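Local coordinates for separin (Saccharomyces cerevisiae, PDB 5U1T), which cleaves the cohesin subunit SCC1 at the onset of anaphase as a caspase-like cysteine protease, releasing sister chromatids for segregation, and is held inactive by securin beforehand, at residues A[1125-1136]-A[1148-1158]. Residues are numbered along the deposited sequence; the frame is centred on the assembly and turned at random.
Sequences LMESNLNINVIT and LSKLEPRRKRR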
loop_
_atom_site.group_PDB
_atom_site.type_symbol
_atom_site.label_atom_id
_atom_site.label_comp_id
_atom_site.label_asym_id
_atom_site.label_seq_id
_atom_site.Cartn_x
_atom_site.Cartn_y
_atom_site.Cartn_z
ATOM N N LEU A 1125 32.016 -28.539 27.994
ATOM C CA LEU A 1125 31.507 -29.847 28.412
ATOM C C LEU A 1125 32.635 -30.880 28.452
ATOM O O LEU A 1125 32.772 -31.639 29.414
ATOM C CB LEU A 1125 30.388 -30.328 27.480
ATOM C CG LEU A 1125 28.975 -29.815 27.769
ATOM C CD1 LEU A 1125 28.001 -30.318 26.724
ATOM C CD2 LEU A 1125 28.512 -30.222 29.149
ATOM N N MET A 1126 33.445 -30.887 27.400
ATOM C CA MET A 1126 34.506 -31.862 27.246
ATOM C C MET A 1126 35.471 -31.726 28.421
ATOM O O MET A 1126 35.896 -32.716 29.022
ATOM C CB MET A 1126 35.216 -31.654 25.903
ATOM C CG MET A 1126 36.174 -32.770 25.497
ATOM S SD MET A 1126 35.340 -34.340 25.158
ATOM C CE MET A 1126 34.055 -33.761 24.084
ATOM N N GLU A 1127 35.765 -30.482 28.773
ATOM C CA GLU A 1127 36.754 -30.195 29.799
ATOM C C GLU A 1127 36.219 -30.309 31.221
ATOM O O GLU A 1127 36.985 -30.252 32.176
ATOM C CB GLU A 1127 37.327 -28.805 29.577
ATOM C CG GLU A 1127 38.115 -28.695 28.296
ATOM C CD GLU A 1127 38.632 -27.294 28.043
ATOM O OE1 GLU A 1127 38.611 -26.451 28.975
ATOM O OE2 GLU A 1127 39.058 -27.025 26.900
ATOM N N SER A 1128 34.911 -30.488 31.360
ATOM C CA SER A 1128 34.280 -30.598 32.679
ATOM C C SER A 1128 34.740 -31.829 33.439
ATOM O O SER A 1128 34.487 -31.961 34.637
ATOM C CB SER A 1128 32.762 -30.657 32.538
ATOM O OG SER A 1128 32.374 -31.918 32.011
ATOM N N ASN A 1129 35.384 -32.737 32.711
ATOM C CA ASN A 1129 35.798 -34.046 33.209
ATOM C C ASN A 1129 34.691 -34.820 33.917
ATOM O O ASN A 1129 34.965 -35.743 34.692
ATOM C CB ASN A 1129 36.997 -33.926 34.148
ATOM C CG ASN A 1129 37.855 -35.182 34.136
ATOM O OD1 ASN A 1129 37.965 -35.853 33.103
ATOM N ND2 ASN A 1129 38.440 -35.522 35.276
ATOM N N LEU A 1130 33.444 -34.448 33.647
ATOM C CA LEU A 1130 32.313 -35.156 34.212
ATOM C C LEU A 1130 32.240 -36.569 33.665
ATOM O O LEU A 1130 32.345 -36.799 32.457
ATOM C CB LEU A 1130 31.015 -34.412 33.933
ATOM C CG LEU A 1130 30.916 -33.068 34.650
ATOM C CD1 LEU A 1130 29.590 -32.379 34.321
ATOM C CD2 LEU A 1130 31.098 -33.241 36.154
ATOM N N ASN A 1131 32.080 -37.514 34.581
ATOM C CA ASN A 1131 31.920 -38.918 34.235
ATOM C C ASN A 1131 30.471 -39.179 33.812
ATOM O O ASN A 1131 29.696 -39.808 34.538
ATOM C CB ASN A 1131 32.329 -39.803 35.421
ATOM C CG ASN A 1131 32.209 -41.289 35.125
ATOM O OD1 ASN A 1131 32.483 -41.748 34.005
ATOM N ND2 ASN A 1131 31.794 -42.056 36.137
ATOM N N ILE A 1132 30.109 -38.659 32.642
ATOM C CA ILE A 1132 28.767 -38.825 32.090
ATOM C C ILE A 1132 28.820 -39.132 30.614
ATOM O O ILE A 1132 29.837 -38.922 29.960
ATOM C CB ILE A 1132 27.896 -37.568 32.270
ATOM C CG1 ILE A 1132 28.648 -36.316 31.803
ATOM C CG2 ILE A 1132 27.433 -37.443 33.699
ATOM C CD1 ILE A 1132 27.789 -35.082 31.777
ATOM N N ASN A 1133 27.715 -39.651 30.098
ATOM C CA ASN A 1133 27.511 -39.721 28.662
ATOM C C ASN A 1133 26.560 -38.612 28.240
ATOM O O ASN A 1133 25.601 -38.284 28.957
ATOM C CB ASN A 1133 26.943 -41.066 28.232
ATOM C CG ASN A 1133 27.940 -42.188 28.343
ATOM O OD1 ASN A 1133 29.144 -41.963 28.448
ATOM N ND2 ASN A 1133 27.440 -43.413 28.296
ATOM N N VAL A 1134 26.853 -38.017 27.091
ATOM C CA VAL A 1134 25.940 -37.077 26.474
ATOM C C VAL A 1134 25.675 -37.589 25.073
ATOM O O VAL A 1134 26.556 -37.615 24.229
ATOM C CB VAL A 1134 26.499 -35.661 26.450
ATOM C CG1 VAL A 1134 25.366 -34.676 26.314
ATOM C CG2 VAL A 1134 27.263 -35.379 27.728
ATOM N N ILE A 1135 24.455 -38.038 24.847
ATOM C CA ILE A 1135 24.125 -38.750 23.634
ATOM C C ILE A 1135 23.015 -38.021 22.881
ATOM O O ILE A 1135 21.920 -37.828 23.423
ATOM C CB ILE A 1135 23.700 -40.178 23.955
ATOM C CG1 ILE A 1135 24.872 -40.912 24.602
ATOM C CG2 ILE A 1135 23.232 -40.891 22.718
ATOM C CD1 ILE A 1135 24.577 -42.335 25.032
ATOM N N THR A 1136 23.301 -37.599 21.648
ATOM C CA THR A 1136 22.277 -36.952 20.834
ATOM C C THR A 1136 21.505 -38.024 20.061
ATOM O O THR A 1136 22.045 -39.094 19.734
ATOM C CB THR A 1136 22.876 -35.887 19.876
ATOM O OG1 THR A 1136 23.774 -36.511 18.961
ATOM C CG2 THR A 1136 23.675 -34.863 20.656
ATOM N N LEU A 1148 23.032 -41.020 15.978
ATOM C CA LEU A 1148 23.494 -40.983 17.350
ATOM C C LEU A 1148 24.872 -40.323 17.432
ATOM O O LEU A 1148 25.714 -40.527 16.571
ATOM C CB LEU A 1148 23.549 -42.402 17.921
ATOM C CG LEU A 1148 22.326 -43.289 17.688
ATOM C CD1 LEU A 1148 22.522 -44.641 18.354
ATOM C CD2 LEU A 1148 21.070 -42.615 18.212
ATOM N N SER A 1149 25.097 -39.526 18.466
ATOM C CA SER A 1149 26.447 -39.074 18.784
ATOM C C SER A 1149 26.627 -39.188 20.271
ATOM O O SER A 1149 25.651 -39.212 21.015
ATOM C CB SER A 1149 26.685 -37.636 18.331
ATOM O OG SER A 1149 26.540 -37.533 16.932
ATOM N N LYS A 1150 27.869 -39.262 20.712
ATOM C CA LYS A 1150 28.137 -39.437 22.126
ATOM C C LYS A 1150 29.327 -38.598 22.497
ATOM O O LYS A 1150 30.265 -38.438 21.723
ATOM C CB LYS A 1150 28.395 -40.902 22.489
ATOM C CG LYS A 1150 28.364 -41.182 23.985
ATOM C CD LYS A 1150 29.237 -42.384 24.357
ATOM C CE LYS A 1150 28.806 -43.658 23.642
ATOM N NZ LYS A 1150 29.864 -44.719 23.564
ATOM N N LEU A 1151 29.272 -38.059 23.701
ATOM C CA LEU A 1151 30.296 -37.175 24.198
ATOM C C LEU A 1151 30.708 -37.652 25.585
ATOM O O LEU A 1151 29.935 -37.548 26.533
ATOM C CB LEU A 1151 29.762 -35.757 24.224
ATOM C CG LEU A 1151 30.753 -34.611 24.211
ATOM C CD1 LEU A 1151 30.166 -33.437 23.430
ATOM C CD2 LEU A 1151 31.116 -34.209 25.638
ATOM N N GLU A 1152 31.909 -38.213 25.686
ATOM C CA GLU A 1152 32.410 -38.729 26.956
ATOM C C GLU A 1152 33.445 -37.772 27.538
ATOM O O GLU A 1152 34.630 -37.894 27.244
ATOM C CB GLU A 1152 33.015 -40.130 26.780
ATOM C CG GLU A 1152 32.017 -41.215 26.392
ATOM C CD GLU A 1152 32.666 -42.378 25.630
ATOM O OE1 GLU A 1152 33.096 -42.186 24.471
ATOM O OE2 GLU A 1152 32.744 -43.494 26.189
ATOM N N PRO A 1153 33.002 -36.821 28.375
ATOM C CA PRO A 1153 33.922 -35.814 28.916
ATOM C C PRO A 1153 35.109 -36.432 29.648
ATOM O O PRO A 1153 36.224 -35.944 29.502
ATOM C CB PRO A 1153 33.051 -35.019 29.896
ATOM C CG PRO A 1153 31.643 -35.368 29.558
ATOM C CD PRO A 1153 31.678 -36.753 29.008
ATOM N N ARG A 1154 34.880 -37.489 30.418
ATOM C CA ARG A 1154 35.955 -38.063 31.226
ATOM C C ARG A 1154 36.968 -38.794 30.332
ATOM O O ARG A 1154 38.167 -38.743 30.582
ATOM C CB ARG A 1154 35.376 -38.997 32.300
ATOM C CG ARG A 1154 36.394 -39.815 33.064
ATOM C CD ARG A 1154 37.057 -39.024 34.189
ATOM N NE ARG A 1154 36.061 -38.345 35.017
ATOM C CZ ARG A 1154 35.703 -38.722 36.240
ATOM N NH1 ARG A 1154 34.779 -38.029 36.894
ATOM N NH2 ARG A 1154 36.266 -39.776 36.814
ATOM N N ARG A 1155 36.475 -39.435 29.275
ATOM C CA ARG A 1155 37.309 -40.180 28.337
ATOM C C ARG A 1155 37.853 -39.277 27.227
ATOM O O ARG A 1155 38.680 -39.703 26.420
ATOM C CB ARG A 1155 36.503 -41.337 27.738
ATOM C CG ARG A 1155 37.318 -42.398 26.971
ATOM C CD ARG A 1155 38.452 -43.025 27.818
ATOM N NE ARG A 1155 38.709 -44.440 27.505
ATOM C CZ ARG A 1155 39.264 -44.881 26.369
ATOM N NH1 ARG A 1155 39.610 -44.005 25.412
ATOM N NH2 ARG A 1155 39.457 -46.200 26.172
ATOM N N LYS A 1156 37.387 -38.030 27.201
ATOM C CA LYS A 1156 37.728 -37.056 26.156
ATOM C C LYS A 1156 37.479 -37.600 24.741
ATOM O O LYS A 1156 38.279 -37.395 23.826
ATOM C CB LYS A 1156 39.181 -36.608 26.292
ATOM C CG LYS A 1156 39.548 -36.114 27.677
ATOM C CD LYS A 1156 38.787 -34.850 28.087
ATOM C CE LYS A 1156 39.059 -34.536 29.561
ATOM N NZ LYS A 1156 38.234 -33.429 30.094
ATOM N N ARG A 1157 36.345 -38.264 24.567
ATOM C CA ARG A 1157 36.086 -39.022 23.359
ATOM C C ARG A 1157 34.784 -38.574 22.700
ATOM O O ARG A 1157 33.794 -38.279 23.376
ATOM C CB ARG A 1157 36.047 -40.522 23.692
ATOM C CG ARG A 1157 36.079 -41.417 22.484
ATOM C CD ARG A 1157 36.607 -42.773 22.844
ATOM N NE ARG A 1157 35.704 -43.428 23.772
ATOM C CZ ARG A 1157 35.942 -44.591 24.366
ATOM N NH1 ARG A 1157 35.033 -45.089 25.195
ATOM N NH2 ARG A 1157 37.067 -45.259 24.128
ATOM N N ARG A 1158 34.809 -38.514 21.379
ATOM C CA ARG A 1158 33.683 -38.101 20.581
ATOM C C ARG A 1158 33.410 -39.116 19.521
ATOM O O ARG A 1158 34.243 -39.354 18.687
ATOM C CB ARG A 1158 34.055 -36.839 19.852
ATOM C CG ARG A 1158 33.264 -35.621 20.236
ATOM C CD ARG A 1158 33.956 -34.390 19.700
ATOM N NE ARG A 1158 34.116 -33.377 20.721
ATOM C CZ ARG A 1158 35.280 -32.868 21.068
ATOM N NH1 ARG A 1158 35.345 -31.949 22.000
ATOM N NH2 ARG A 1158 36.375 -33.276 20.475
#
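The backbone oxygen of N1129 is gripped by two nitrogens of R1154: NE at 2.8 Å from N1129 O, the firmer bond, and NH1 in a weak one. The oxygen lies near the guanidinium plane, at its edge, while N1131 CB sits over one face. R1154 reaches it by bending at chi2 (81°) and chi3 (49°), a fold that a long, flexible arginine can make. N1129 itself has positive phi, which asparagine tolerates well, and is the first residue after the helix to leave helical backbone angles.

A second cation, K1156, gives NZ to M1126 O at 2.7 Å, meeting the end of helix 1111-1127, where the helix dipole would probably welcome a positive charge. S1128, in the link that follows the helix, makes an ST turn: its OG bonds to L1125 O at 2.6 Å and accepts from L1130 N at 3.2 Å. With an alanine here, L1130 N would probably lose its acceptor and the link between helix and strand would be less firmly set.

M1126 has CG anti to its backbone nitrogen (chi1 -169°), and the bent, unbranched thioether beyond carries CE to L1151 CD2 and over one face of the R1158 guanidinium, which also pairs with E1063. The rigid ring of P1153 crosses I1132 at about a right angle, and P1153 CG lies 3.9 Å from I1132 CG1. Farther along, T1136 N bonds to S1149 O at 2.9 Å, and I1135 lies alongside the aliphatic part of K1150.

K1156 and R1157 together face E1152 in a G1 beta bulge, where the turn from strand 1146-1152 to strand 1157-1163 closes; R1157 grips E1152 side-on and also pairs with E1291. Strands 1132-1139, 1146-1152 and 1157-1163 run as an antiparallel beta meander within a mixed sheet, in which strand 1353-1362 pairs parallel to the first.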